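Local coordinates for protein putative glucoamylase (Bacteroides caccae ATCC 43185, PDB 4QT9) that probably hydrolyses glucosidic bonds, as a putative glucoamylase built on an alpha/alpha toroid fold, at residues A[26-31]-A[396-401]; A[36-41]-A[371-376]; A[81-86]-A[405-410]. All coordinates share one frame; numbering follows the deposited sequence. Where two conformers were deposited one is given.

Interaction 1. Residues A[26-31]-A[396-401]; sequences DTVQRR and GPIAVM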
ATOM      1  N   ASP A  26      -3.182  19.308   6.305  1.00 32.41           N
ATOM      2  CA  ASP A  26      -3.888  19.793   5.112  1.00 33.62           C
ATOM      3  C   ASP A  26      -2.915  20.016   3.940  1.00 36.61           C
ATOM      4  O   ASP A  26      -3.160  19.515   2.833  1.00 35.51           O
ATOM      5  CB  ASP A  26      -4.653  21.088   5.420  1.00 37.80           C
ATOM      6  CG  ASP A  26      -6.152  20.882   5.603  1.00 61.88           C
ATOM      7  OD1 ASP A  26      -6.796  20.275   4.691  1.00 65.06           O
ATOM      8  OD2 ASP A  26      -6.696  21.351   6.640  1.00 69.73           O
ATOM      9  N   THR A  27      -1.798  20.736   4.197  1.00 32.50           N
ATOM     10  CA  THR A  27      -0.737  20.997   3.208  1.00 31.15           C
ATOM     11  C   THR A  27      -0.111  19.684   2.689  1.00 32.32           C
ATOM     12  O   THR A  27       0.035  19.537   1.480  1.00 31.74           O
ATOM     13  CB  THR A  27       0.352  21.901   3.820  1.00 37.74           C
ATOM     14  OG1 THR A  27      -0.267  23.086   4.306  1.00 45.34           O
ATOM     15  CG2 THR A  27       1.467  22.244   2.832  1.00 29.54           C
ATOM     16  N   VAL A  28       0.279  18.757   3.601  1.00 27.33           N
ATOM     17  CA  VAL A  28       0.911  17.482   3.223  1.00 26.02           C
ATOM     18  C   VAL A  28      -0.087  16.680   2.362  1.00 31.07           C
ATOM     19  O   VAL A  28       0.295  16.163   1.307  1.00 31.73           O
ATOM     20  CB  VAL A  28       1.440  16.683   4.452  1.00 27.77           C
ATOM     21  CG1 VAL A  28       1.944  15.279   4.058  1.00 25.66           C
ATOM     22  CG2 VAL A  28       2.547  17.473   5.161  1.00 27.57           C
ATOM     23  N   GLN A  29      -1.362  16.662   2.764  1.00 26.99           N
ATOM     24  CA  GLN A  29      -2.412  15.949   2.029  1.00 26.42           C
ATOM     25  C   GLN A  29      -2.631  16.539   0.656  1.00 31.06           C
ATOM     26  O   GLN A  29      -2.595  15.778  -0.310  1.00 30.55           O
ATOM     27  CB  GLN A  29      -3.724  15.942   2.799  1.00 27.09           C
ATOM     28  CG  GLN A  29      -4.256  14.565   3.055  1.00 42.16           C
ATOM     29  CD  GLN A  29      -5.612  14.650   3.692  1.00 51.84           C
ATOM     30  OE1 GLN A  29      -5.854  15.411   4.650  1.00 48.05           O
ATOM     31  NE2 GLN A  29      -6.529  13.908   3.135  1.00 41.45           N
ATOM     32  N   ARG A  30      -2.828  17.878   0.558  1.00 30.00           N
ATOM     33  CA  ARG A  30      -3.057  18.541  -0.729  0.50 30.01           C
ATOM     34  C   ARG A  30      -1.921  18.264  -1.721  1.00 33.75           C
ATOM     35  O   ARG A  30      -2.200  17.912  -2.869  1.00 33.15           O
ATOM     36  CB  ARG A  30      -3.263  20.052  -0.559  0.50 30.83           C
ATOM     37  CG  ARG A  30      -4.654  20.500  -0.991  0.50 39.48           C
ATOM     38  CD  ARG A  30      -4.659  21.609  -2.028  0.50 40.42           C
ATOM     39  NE  ARG A  30      -5.996  21.824  -2.597  0.50 39.52           N
ATOM     40  CZ  ARG A  30      -6.959  22.553  -2.032  0.50 52.80           C
ATOM     41  NH1 ARG A  30      -6.758  23.137  -0.857  0.50 41.12           N
ATOM     42  NH2 ARG A  30      -8.132  22.697  -2.634  0.50 40.93           N
ATOM     43  N   ARG A  31      -0.650  18.369  -1.280  1.00 30.16           N
ATOM     44  CA  ARG A  31       0.489  18.140  -2.173  1.00 29.25           C
ATOM     45  C   ARG A  31       0.651  16.672  -2.567  1.00 32.20           C
ATOM     46  O   ARG A  31       0.937  16.405  -3.729  1.00 32.80           O
ATOM     47  CB  ARG A  31       1.780  18.683  -1.568  1.00 28.58           C
ATOM     48  CG  ARG A  31       1.831  20.199  -1.635  1.00 31.74           C
ATOM     49  CD  ARG A  31       3.250  20.648  -1.705  1.00 37.31           C
ATOM     50  NE  ARG A  31       3.364  22.059  -1.369  1.00 48.58           N
ATOM     51  CZ  ARG A  31       4.506  22.731  -1.361  1.00 58.61           C
ATOM     52  NH1 ARG A  31       5.647  22.127  -1.690  1.00 34.05           N
ATOM     53  NH2 ARG A  31       4.521  24.014  -1.033  1.00 48.59           N
ATOM     54  N   GLY A 396       1.293   7.117  -1.861  1.00 22.34           N
ATOM     55  CA  GLY A 396      -0.051   6.581  -1.651  1.00 23.31           C
ATOM     56  C   GLY A 396      -0.445   6.422  -0.198  1.00 25.58           C
ATOM     57  O   GLY A 396      -1.414   7.049   0.232  1.00 27.04           O
ATOM     58  N   PRO A 397       0.346   5.688   0.622  1.00 21.58           N
ATOM     59  CA  PRO A 397      -0.036   5.479   2.034  1.00 19.61           C
ATOM     60  C   PRO A 397      -0.068   6.738   2.887  1.00 22.92           C
ATOM     61  O   PRO A 397      -0.883   6.799   3.791  1.00 22.99           O
ATOM     62  CB  PRO A 397       1.015   4.503   2.514  1.00 21.32           C
ATOM     63  CG  PRO A 397       1.390   3.735   1.262  1.00 25.48           C
ATOM     64  CD  PRO A 397       1.515   4.850   0.286  1.00 22.05           C
ATOM     65  N   ILE A 398       0.740   7.773   2.554  1.00 20.62           N
ATOM     66  CA  ILE A 398       0.774   9.045   3.266  1.00 21.37           C
ATOM     67  C   ILE A 398      -0.588   9.735   3.179  1.00 26.04           C
ATOM     68  O   ILE A 398      -1.137  10.100   4.212  1.00 24.71           O
ATOM     69  CB  ILE A 398       1.914   9.957   2.728  1.00 25.12           C
ATOM     70  CG1 ILE A 398       3.295   9.312   3.028  1.00 25.16           C
ATOM     71  CG2 ILE A 398       1.811  11.373   3.340  1.00 26.45           C
ATOM     72  CD1 ILE A 398       4.508   9.938   2.314  1.00 25.23           C
ATOM     73  N   ALA A 399      -1.144   9.881   1.940  1.00 25.25           N
ATOM     74  CA  ALA A 399      -2.435  10.532   1.684  1.00 24.65           C
ATOM     75  C   ALA A 399      -3.575   9.765   2.309  1.00 26.43           C
ATOM     76  O   ALA A 399      -4.442  10.365   2.925  1.00 27.47           O
ATOM     77  CB  ALA A 399      -2.666  10.667   0.205  1.00 25.07           C
ATOM     78  N   VAL A 400      -3.522   8.447   2.253  1.00 21.64           N
ATOM     79  CA  VAL A 400      -4.605   7.593   2.745  1.00 20.14           C
ATOM     80  C   VAL A 400      -4.611   7.494   4.285  1.00 24.27           C
ATOM     81  O   VAL A 400      -5.669   7.686   4.903  1.00 24.86           O
ATOM     82  CB  VAL A 400      -4.550   6.218   2.037  1.00 22.63           C
ATOM     83  CG1 VAL A 400      -5.650   5.278   2.554  1.00 21.64           C
ATOM     84  CG2 VAL A 400      -4.682   6.411   0.510  1.00 21.84           C
HETATM   85  N   MSE A 401      -3.436   7.282   4.908  1.00 19.86           N
HETATM   86  CA  MSE A 401      -3.383   7.167   6.365  1.00 17.56           C
HETATM   87  C   MSE A 401      -3.700   8.506   7.065  1.00 24.25           C
HETATM   88  O   MSE A 401      -4.376   8.454   8.112  1.00 23.89           O
HETATM   89  CB  MSE A 401      -2.087   6.536   6.825  1.00 17.73           C
HETATM   90  CG  MSE A 401      -2.017   5.076   6.387  1.00 20.33           C
HETATM   91 SE   MSE A 401      -3.538   3.987   7.041  0.75 23.76          SE
HETATM   92  CE  MSE A 401      -2.502   2.387   7.763  1.00 20.93           C
TER
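Gln29 and Ala399 are the nearest residues of the two helical segments, their CA atoms 5.4 Å apart. Residues 26-31 belong to helix 21-37 and residues 396-401 to helix 392-406, which is kinked at Pro397, whose ring nitrogen has no hydrogen to give to the preceding turn. The small methyl of Ala399 is consistent with so short a separation; it also lies against Ala76 of helix 67-83. One residue back on each helix, Val28 and Ile398 meet methyl to methyl, CG1 of Val28 standing 4.0 Å from CG2 of Ile398, with the two side chains crossing at about a right angle. In both residues the touching methyl is the branch anti to the backbone N (Val28 chi1 173°), while CG1 of Ile398 lies on the other side, beside its own backbone N. Phe370 and Ile402 add to the apolar surroundings of Val28. The amide of Gln29 reaches across on an extended chain, but its NE2 stays 4.1 Å from Ala399 O, too far for a bond. NE2 is held instead by OE1 of Glu403, one turn further along the second helix. With no hydrogen bond between the two segments themselves, this is a buried, close helix-helix packing that brings the N-terminal helix against a helix near the C-terminal end, as fits an alpha/alpha toroid.

Interaction 2. Residues A[36-41]-A[371-376]; sequences FWEGAE and GPFGFY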
ATOM      1  N   PHE A  36      -0.874  12.042  -7.588  1.00 23.87           N
ATOM      2  CA  PHE A  36      -1.828  11.173  -8.276  1.00 22.30           C
ATOM      3  C   PHE A  36      -2.757  11.951  -9.203  1.00 27.95           C
ATOM      4  O   PHE A  36      -3.193  11.390 -10.207  1.00 28.12           O
ATOM      5  CB  PHE A  36      -2.609  10.358  -7.252  1.00 22.79           C
ATOM      6  CG  PHE A  36      -1.678   9.472  -6.455  1.00 22.09           C
ATOM      7  CD1 PHE A  36      -1.102   8.342  -7.033  1.00 23.04           C
ATOM      8  CD2 PHE A  36      -1.318   9.808  -5.152  1.00 22.68           C
ATOM      9  CE1 PHE A  36      -0.203   7.547  -6.307  1.00 23.37           C
ATOM     10  CE2 PHE A  36      -0.423   9.010  -4.428  1.00 23.42           C
ATOM     11  CZ  PHE A  36       0.129   7.891  -5.016  1.00 20.95           C
ATOM     12  N   TRP A  37      -3.011  13.232  -8.906  1.00 25.82           N
ATOM     13  CA  TRP A  37      -3.856  14.064  -9.742  1.00 26.83           C
ATOM     14  C   TRP A  37      -3.075  14.595 -10.947  1.00 32.89           C
ATOM     15  O   TRP A  37      -3.426  14.274 -12.085  1.00 34.11           O
ATOM     16  CB  TRP A  37      -4.506  15.215  -8.949  1.00 26.17           C
ATOM     17  CG  TRP A  37      -5.609  15.857  -9.733  1.00 29.09           C
ATOM     18  CD1 TRP A  37      -5.542  17.024 -10.437  1.00 32.79           C
ATOM     19  CD2 TRP A  37      -6.852  15.245 -10.096  1.00 29.19           C
ATOM     20  NE1 TRP A  37      -6.702  17.215 -11.146  1.00 32.58           N
ATOM     21  CE2 TRP A  37      -7.520  16.133 -10.964  1.00 33.29           C
ATOM     22  CE3 TRP A  37      -7.478  14.025  -9.756  1.00 30.32           C
ATOM     23  CZ2 TRP A  37      -8.796  15.863 -11.473  1.00 33.40           C
ATOM     24  CZ3 TRP A  37      -8.733  13.751 -10.274  1.00 31.41           C
ATOM     25  CH2 TRP A  37      -9.386  14.668 -11.107  1.00 32.53           C
ATOM     26  N   GLU A  38      -2.025  15.404 -10.694  1.00 30.05           N
ATOM     27  CA  GLU A  38      -1.197  16.047 -11.715  1.00 29.31           C
ATOM     28  C   GLU A  38      -0.100  15.124 -12.241  1.00 33.42           C
ATOM     29  O   GLU A  38       0.210  15.215 -13.421  1.00 34.87           O
ATOM     30  CB  GLU A  38      -0.576  17.341 -11.173  1.00 30.52           C
ATOM     31  CG  GLU A  38      -1.632  18.380 -10.821  1.00 43.82           C
ATOM     32  CD  GLU A  38      -1.187  19.768 -10.391  1.00 63.79           C
ATOM     33  OE1 GLU A  38      -0.011  19.937  -9.992  1.00 44.11           O
ATOM     34  OE2 GLU A  38      -2.041  20.686 -10.422  1.00 63.97           O
ATOM     35  N   GLY A  39       0.464  14.260 -11.397  1.00 28.36           N
ATOM     36  CA  GLY A  39       1.549  13.365 -11.801  1.00 28.62           C
ATOM     37  C   GLY A  39       1.147  12.090 -12.530  1.00 32.32           C
ATOM     38  O   GLY A  39       2.013  11.334 -12.977  1.00 31.07           O
ATOM     39  N   ALA A  40      -0.154  11.841 -12.672  1.00 29.52           N
ATOM     40  CA  ALA A  40      -0.669  10.621 -13.297  1.00 30.21           C
ATOM     41  C   ALA A  40      -0.266  10.503 -14.767  1.00 33.30           C
ATOM     42  O   ALA A  40      -0.080  11.519 -15.448  1.00 34.03           O
ATOM     43  CB  ALA A  40      -2.184  10.585 -13.194  1.00 31.27           C
ATOM     44  N   GLU A  41      -0.159   9.258 -15.253  1.00 28.21           N
ATOM     45  CA  GLU A  41       0.095   8.996 -16.659  1.00 28.07           C
ATOM     46  C   GLU A  41      -1.218   9.436 -17.400  1.00 32.95           C
ATOM     47  O   GLU A  41      -2.305   9.099 -16.938  1.00 31.31           O
ATOM     48  CB  GLU A  41       0.509   7.522 -16.879  1.00 28.22           C
ATOM     49  CG  GLU A  41       0.938   7.184 -18.300  1.00 37.77           C
ATOM     50  CD  GLU A  41      -0.210   7.086 -19.294  1.00 58.67           C
ATOM     51  OE1 GLU A  41      -1.237   6.458 -18.949  1.00 46.24           O
ATOM     52  OE2 GLU A  41      -0.114   7.697 -20.385  1.00 51.21           O
ATOM     53  N   GLY A 371       8.789  18.555  -1.527  1.00 29.20           N
ATOM     54  CA  GLY A 371       8.681  19.044  -2.901  1.00 29.32           C
ATOM     55  C   GLY A 371       7.283  19.354  -3.407  1.00 35.10           C
ATOM     56  O   GLY A 371       6.348  19.470  -2.608  1.00 33.36           O
ATOM     57  N   PRO A 372       7.112  19.490  -4.753  1.00 33.78           N
ATOM     58  CA  PRO A 372       5.787  19.854  -5.295  1.00 34.32           C
ATOM     59  C   PRO A 372       4.679  18.826  -5.039  1.00 35.06           C
ATOM     60  O   PRO A 372       3.548  19.241  -4.816  1.00 33.94           O
ATOM     61  CB  PRO A 372       6.040  20.017  -6.805  1.00 36.81           C
ATOM     62  CG  PRO A 372       7.321  19.294  -7.064  1.00 41.21           C
ATOM     63  CD  PRO A 372       8.130  19.430  -5.821  1.00 35.94           C
ATOM     64  N   PHE A 373       4.995  17.508  -5.042  1.00 31.10           N
ATOM     65  CA  PHE A 373       4.019  16.431  -4.814  1.00 29.52           C
ATOM     66  C   PHE A 373       4.145  15.800  -3.401  1.00 31.60           C
ATOM     67  O   PHE A 373       3.813  14.629  -3.210  1.00 30.69           O
ATOM     68  CB  PHE A 373       4.145  15.339  -5.900  1.00 30.73           C
ATOM     69  CG  PHE A 373       3.842  15.772  -7.318  1.00 32.42           C
ATOM     70  CD1 PHE A 373       3.114  16.933  -7.572  1.00 34.65           C
ATOM     71  CD2 PHE A 373       4.249  14.999  -8.398  1.00 34.21           C
ATOM     72  CE1 PHE A 373       2.825  17.325  -8.873  1.00 36.03           C
ATOM     73  CE2 PHE A 373       3.958  15.392  -9.701  1.00 36.89           C
ATOM     74  CZ  PHE A 373       3.247  16.553  -9.929  1.00 35.63           C
ATOM     75  N   GLY A 374       4.574  16.611  -2.437  1.00 28.33           N
ATOM     76  CA  GLY A 374       4.765  16.221  -1.046  1.00 26.86           C
ATOM     77  C   GLY A 374       6.204  15.845  -0.740  1.00 29.12           C
ATOM     78  O   GLY A 374       7.135  16.231  -1.459  1.00 28.78           O
ATOM     79  N   PHE A 375       6.396  15.100   0.346  1.00 22.81           N
ATOM     80  CA  PHE A 375       7.720  14.658   0.751  1.00 21.81           C
ATOM     81  C   PHE A 375       8.332  13.742  -0.278  1.00 24.63           C
ATOM     82  O   PHE A 375       7.659  12.845  -0.790  1.00 22.22           O
ATOM     83  CB  PHE A 375       7.669  13.936   2.112  1.00 23.53           C
ATOM     84  CG  PHE A 375       7.275  14.860   3.237  1.00 25.93           C
ATOM     85  CD1 PHE A 375       8.172  15.805   3.727  1.00 29.35           C
ATOM     86  CD2 PHE A 375       5.983  14.837   3.755  1.00 27.55           C
ATOM     87  CE1 PHE A 375       7.785  16.710   4.716  1.00 30.67           C
ATOM     88  CE2 PHE A 375       5.618  15.702   4.789  1.00 30.84           C
ATOM     89  CZ  PHE A 375       6.526  16.621   5.274  1.00 29.84           C
ATOM     90  N   TYR A 376       9.614  13.968  -0.568  1.00 22.41           N
ATOM     91  CA  TYR A 376      10.379  13.125  -1.475  1.00 21.56           C
ATOM     92  C   TYR A 376      10.544  11.737  -0.850  1.00 23.96           C
ATOM     93  O   TYR A 376      10.278  11.551   0.347  1.00 23.13           O
ATOM     94  CB  TYR A 376      11.720  13.776  -1.814  1.00 22.06           C
ATOM     95  CG  TYR A 376      11.568  15.026  -2.649  1.00 25.15           C
ATOM     96  CD1 TYR A 376      10.936  14.987  -3.895  1.00 25.95           C
ATOM     97  CD2 TYR A 376      12.158  16.226  -2.256  1.00 27.47           C
ATOM     98  CE1 TYR A 376      10.835  16.124  -4.691  1.00 26.38           C
ATOM     99  CE2 TYR A 376      12.054  17.377  -3.045  1.00 28.46           C
ATOM    100  CZ  TYR A 376      11.403  17.315  -4.263  1.00 31.28           C
ATOM    101  OH  TYR A 376      11.313  18.431  -5.045  1.00 27.29           O
TER
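Phe373 points its ring at the backbone of Gly39, and the contact is carried almost entirely by the far end of that ring. CE2 of Phe373 comes within 3.8 Å of Gly39 CA, an oblique approach, while CZ of Phe373 sits 3.9 Å from Gly39 N. The ring is sent across by a chi1 of -63°, which places CG beside the backbone N of Phe373 and anti to its carbonyl carbon. Gly39 suits this approach: a CB there would point at the ring and lie about 3.0 Å from Phe373 CE2, a tight fit. Glu38 CB lies 4.1 Å from Phe373 CE1; the same first torsion and an extended chain then carry its carboxylate past the ring. OE1 of Glu38 meets CE1 of Phe373 at the ring edge, near the ring plane, with the carboxylate turned 68° from that plane. Phe373 can project this way because it occupies the type I turn, Gly371 to Gly374, of a beta hairpin joining strands 370-371 and 374-375; Gly371 N bonds to Gly374 O, and the return bond is weak. The loop that follows helix 21-37 thus packs against the hairpin tip. Tyr51 meets the Phe373 ring with planes at about 60°, and Leu34 and Tyr35 of the same helix also touch it. Within the hairpin, the Tyr376 ring turns one face to Gly371 N, which stands 3.8 Å above the ring plane toward its rim; a side chain on Gly371 would clash with Tyr376 CZ.

Interaction 3. Residues A[81-86]-A[405-410]; sequences IDRGYV and YRTGLL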
ATOM      1  N   ILE A  81     -11.436  14.150  -3.662  1.00 27.81           N
ATOM      2  CA  ILE A  81     -12.796  14.433  -4.112  1.00 28.73           C
ATOM      3  C   ILE A  81     -13.646  14.783  -2.883  1.00 32.84           C
ATOM      4  O   ILE A  81     -14.346  15.788  -2.897  1.00 32.07           O
ATOM      5  CB  ILE A  81     -13.395  13.217  -4.898  1.00 32.00           C
ATOM      6  CG1 ILE A  81     -12.603  12.900  -6.188  1.00 31.64           C
ATOM      7  CG2 ILE A  81     -14.886  13.419  -5.209  1.00 33.92           C
ATOM      8  CD1 ILE A  81     -12.918  11.452  -6.760  1.00 34.72           C
ATOM      9  N   ASP A  82     -13.560  13.963  -1.815  1.00 30.64           N
ATOM     10  CA  ASP A  82     -14.349  14.166  -0.600  1.00 32.09           C
ATOM     11  C   ASP A  82     -14.043  15.498   0.080  1.00 38.20           C
ATOM     12  O   ASP A  82     -14.962  16.132   0.597  1.00 39.24           O
ATOM     13  CB  ASP A  82     -14.148  13.010   0.398  1.00 33.75           C
ATOM     14  CG  ASP A  82     -15.258  12.943   1.439  1.00 43.89           C
ATOM     15  OD1 ASP A  82     -16.423  12.703   1.052  1.00 43.56           O
ATOM     16  OD2 ASP A  82     -14.968  13.162   2.633  1.00 49.70           O
ATOM     17  N   ARG A  83     -12.778  15.939   0.049  1.00 35.58           N
ATOM     18  CA  ARG A  83     -12.371  17.208   0.658  1.00 36.03           C
ATOM     19  C   ARG A  83     -12.645  18.408  -0.254  1.00 43.06           C
ATOM     20  O   ARG A  83     -12.631  19.546   0.218  1.00 45.34           O
ATOM     21  CB  ARG A  83     -10.895  17.171   1.048  1.00 34.92           C
ATOM     22  CG  ARG A  83     -10.667  16.241   2.223  1.00 42.79           C
ATOM     23  CD  ARG A  83      -9.447  16.590   3.033  1.00 41.55           C
ATOM     24  NE  ARG A  83      -9.403  15.718   4.201  1.00 42.71           N
ATOM     25  CZ  ARG A  83      -9.732  16.091   5.432  1.00 56.83           C
ATOM     26  NH1 ARG A  83     -10.049  17.355   5.690  1.00 35.31           N
ATOM     27  NH2 ARG A  83      -9.708  15.211   6.426  1.00 51.51           N
ATOM     28  N   GLY A  84     -12.895  18.159  -1.534  1.00 38.47           N
ATOM     29  CA  GLY A  84     -13.148  19.238  -2.484  1.00 38.64           C
ATOM     30  C   GLY A  84     -11.897  19.822  -3.120  1.00 40.57           C
ATOM     31  O   GLY A  84     -11.896  20.991  -3.523  1.00 41.83           O
ATOM     32  N   TYR A  85     -10.829  19.007  -3.237  1.00 33.62           N
ATOM     33  CA  TYR A  85      -9.591  19.376  -3.927  1.00 32.18           C
ATOM     34  C   TYR A  85      -9.906  19.540  -5.438  1.00 37.24           C
ATOM     35  O   TYR A  85      -9.381  20.418  -6.107  1.00 38.66           O
ATOM     36  CB  TYR A  85      -8.512  18.300  -3.703  1.00 31.63           C
ATOM     37  CG  TYR A  85      -7.946  18.163  -2.299  1.00 31.49           C
ATOM     38  CD1 TYR A  85      -8.276  19.070  -1.296  1.00 34.23           C
ATOM     39  CD2 TYR A  85      -7.015  17.176  -1.998  1.00 31.11           C
ATOM     40  CE1 TYR A  85      -7.752  18.947  -0.007  1.00 35.88           C
ATOM     41  CE2 TYR A  85      -6.480  17.044  -0.715  1.00 32.14           C
ATOM     42  CZ  TYR A  85      -6.841  17.940   0.277  1.00 42.54           C
ATOM     43  OH  TYR A  85      -6.259  17.854   1.529  1.00 44.26           O
ATOM     44  N   VAL A  86     -10.783  18.679  -5.950  1.00 32.99           N
ATOM     45  CA  VAL A  86     -11.303  18.678  -7.318  1.00 32.55           C
ATOM     46  C   VAL A  86     -12.826  18.636  -7.220  1.00 36.50           C
ATOM     47  O   VAL A  86     -13.357  18.226  -6.184  1.00 36.94           O
ATOM     48  CB  VAL A  86     -10.725  17.522  -8.183  1.00 35.57           C
ATOM     49  CG1 VAL A  86      -9.232  17.718  -8.409  1.00 35.58           C
ATOM     50  CG2 VAL A  86     -10.988  16.158  -7.562  1.00 34.43           C
ATOM     51  N   TYR A 405      -6.784   8.769   9.606  1.00 22.03           N
ATOM     52  CA  TYR A 405      -6.537   9.347  10.926  1.00 23.04           C
ATOM     53  C   TYR A 405      -7.493  10.512  11.202  1.00 28.47           C
ATOM     54  O   TYR A 405      -7.994  10.631  12.318  1.00 29.59           O
ATOM     55  CB  TYR A 405      -5.070   9.833  11.050  1.00 24.66           C
ATOM     56  CG  TYR A 405      -4.828  10.700  12.272  1.00 27.50           C
ATOM     57  CD1 TYR A 405      -4.895  10.163  13.559  1.00 28.77           C
ATOM     58  CD2 TYR A 405      -4.559  12.065  12.145  1.00 28.60           C
ATOM     59  CE1 TYR A 405      -4.701  10.959  14.684  1.00 29.66           C
ATOM     60  CE2 TYR A 405      -4.361  12.868  13.266  1.00 29.69           C
ATOM     61  CZ  TYR A 405      -4.415  12.307  14.531  1.00 35.71           C
ATOM     62  OH  TYR A 405      -4.246  13.105  15.632  1.00 36.55           O
ATOM     63  N   ARG A 406      -7.721  11.372  10.198  1.00 25.64           N
ATOM     64  CA  ARG A 406      -8.563  12.560  10.331  1.00 26.42           C
ATOM     65  C   ARG A 406     -10.067  12.257  10.303  1.00 31.81           C
ATOM     66  O   ARG A 406     -10.793  12.854  11.098  1.00 32.96           O
ATOM     67  CB  ARG A 406      -8.229  13.584   9.250  1.00 24.41           C
ATOM     68  CG  ARG A 406      -6.864  14.220   9.435  1.00 33.69           C
ATOM     69  CD  ARG A 406      -6.574  15.156   8.297  1.00 39.81           C
ATOM     70  NE  ARG A 406      -6.846  16.541   8.663  1.00 51.93           N
ATOM     71  CZ  ARG A 406      -6.915  17.540   7.793  1.00 64.14           C
ATOM     72  NH1 ARG A 406      -6.765  17.310   6.491  1.00 46.39           N
ATOM     73  NH2 ARG A 406      -7.148  18.774   8.211  1.00 53.38           N
ATOM     74  N   THR A 407     -10.552  11.383   9.381  1.00 27.36           N
ATOM     75  CA  THR A 407     -11.995  11.125   9.262  1.00 27.49           C
ATOM     76  C   THR A 407     -12.391   9.634   9.229  1.00 31.77           C
ATOM     77  O   THR A 407     -13.584   9.335   9.342  1.00 32.63           O
ATOM     78  CB  THR A 407     -12.574  11.790   7.979  1.00 32.51           C
ATOM     79  OG1 THR A 407     -12.073  11.124   6.817  1.00 33.00           O
ATOM     80  CG2 THR A 407     -12.284  13.282   7.882  1.00 32.35           C
ATOM     81  N   GLY A 408     -11.424   8.740   9.011  1.00 26.84           N
ATOM     82  CA  GLY A 408     -11.651   7.308   8.840  1.00 25.09           C
ATOM     83  C   GLY A 408     -12.338   6.979   7.525  1.00 28.33           C
ATOM     84  O   GLY A 408     -12.889   5.891   7.386  1.00 29.56           O
ATOM     85  N   LEU A 409     -12.293   7.893   6.541  1.00 24.40           N
ATOM     86  CA  LEU A 409     -12.989   7.756   5.258  1.00 24.98           C
ATOM     87  C   LEU A 409     -12.689   6.445   4.505  1.00 28.57           C
ATOM     88  O   LEU A 409     -13.641   5.751   4.140  1.00 29.97           O
ATOM     89  CB  LEU A 409     -12.718   8.954   4.323  1.00 25.26           C
ATOM     90  CG  LEU A 409     -13.405   8.875   2.945  1.00 30.74           C
ATOM     91  CD1 LEU A 409     -14.915   8.977   3.055  1.00 31.12           C
ATOM     92  CD2 LEU A 409     -12.850   9.915   1.994  1.00 33.75           C
ATOM     93  N   LEU A 410     -11.409   6.108   4.249  1.00 21.73           N
ATOM     94  CA  LEU A 410     -11.137   4.905   3.456  1.00 20.92           C
ATOM     95  C   LEU A 410     -11.504   3.641   4.214  1.00 26.63           C
ATOM     96  O   LEU A 410     -12.051   2.711   3.603  1.00 26.49           O
ATOM     97  CB  LEU A 410      -9.699   4.853   2.924  1.00 20.15           C
ATOM     98  CG  LEU A 410      -9.314   5.892   1.861  1.00 23.17           C
ATOM     99  CD1 LEU A 410     -10.310   5.928   0.678  1.00 22.75           C
ATOM    100  CD2 LEU A 410      -9.090   7.282   2.463  1.00 23.11           C
TER
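Arg83 and Arg406 lay their guanidinium groups flat on each other where the end of helix 67-83, closed by a Schellman motif at Gly84, meets the join between helix 392-406 and helix 409-415 near the surface of the alpha/alpha toroid. The planes are only 6° apart and the group centres 3.9 Å. The overlap is offset: NH1 of Arg406 sits over the middle of the Arg83 guanidinium, 3.4 Å from Arg83 CZ, and Arg83 NH1 in turn lies over a face of the Arg406 group. The chains arrive differently, Arg83 extended from CG to NE, Arg406 bent at chi3 (99°), and the bend turns its guanidinium flat against that of Arg83. Two cations can probably lie so close because acids flank them: Glu403 forms a salt bridge with Arg83 NE, and Asp22 does so with Arg406 NH2. Beyond the stack, Arg83 NH2 touches the aliphatic part of Arg406 at CB and lies 3.5 Å from Thr407 CG2, a methyl that comes from the opposite direction and meets the guanidinium obliquely. Were Arg83 an alanine, the Arg406 guanidinium is likely to lose the partner stacked on this face, and Glu403 the salt bridge to NE. Further along, Asp82 and Leu409 point at each other, Asp82 CB being 3.7 Å from Leu409 CD2; the carboxylate of Asp82 has Tyr151 OH as its partner at OD1. Thr407 OG1, which also bonds Glu403, closes an ST turn by accepting from Leu409 N at 3.3 Å, a bent bond with an angle of 139° at the hydrogen.

How the interactions relate
Interaction 1 lies between the other two, its centre about 10 Å from each, while the centres of interactions 2 and 3 are about 17 Å apart. It shares helix 21-37 with interaction 2 and helix 392-406 with interaction 3. Toward interaction 2, Arg31 NH1 probably hydrogen-bonds Gly371 O at 2.9 Å, and Val28 CG2 packs on Phe375 CE2. Toward interaction 3, Arg406 takes two bonds from segment 26-31: Gln29 OE1 to Arg406 NH1 at 2.8 Å, probably a hydrogen bond, and Asp26 OD2 to Arg406 NH2 at 3.1 Å, a salt bridge. Interactions 2 and 3 meet directly where Trp37 packs on Val86. Together they join helices 21-37, 392-406 and 67-83 and the 370-375 hairpin.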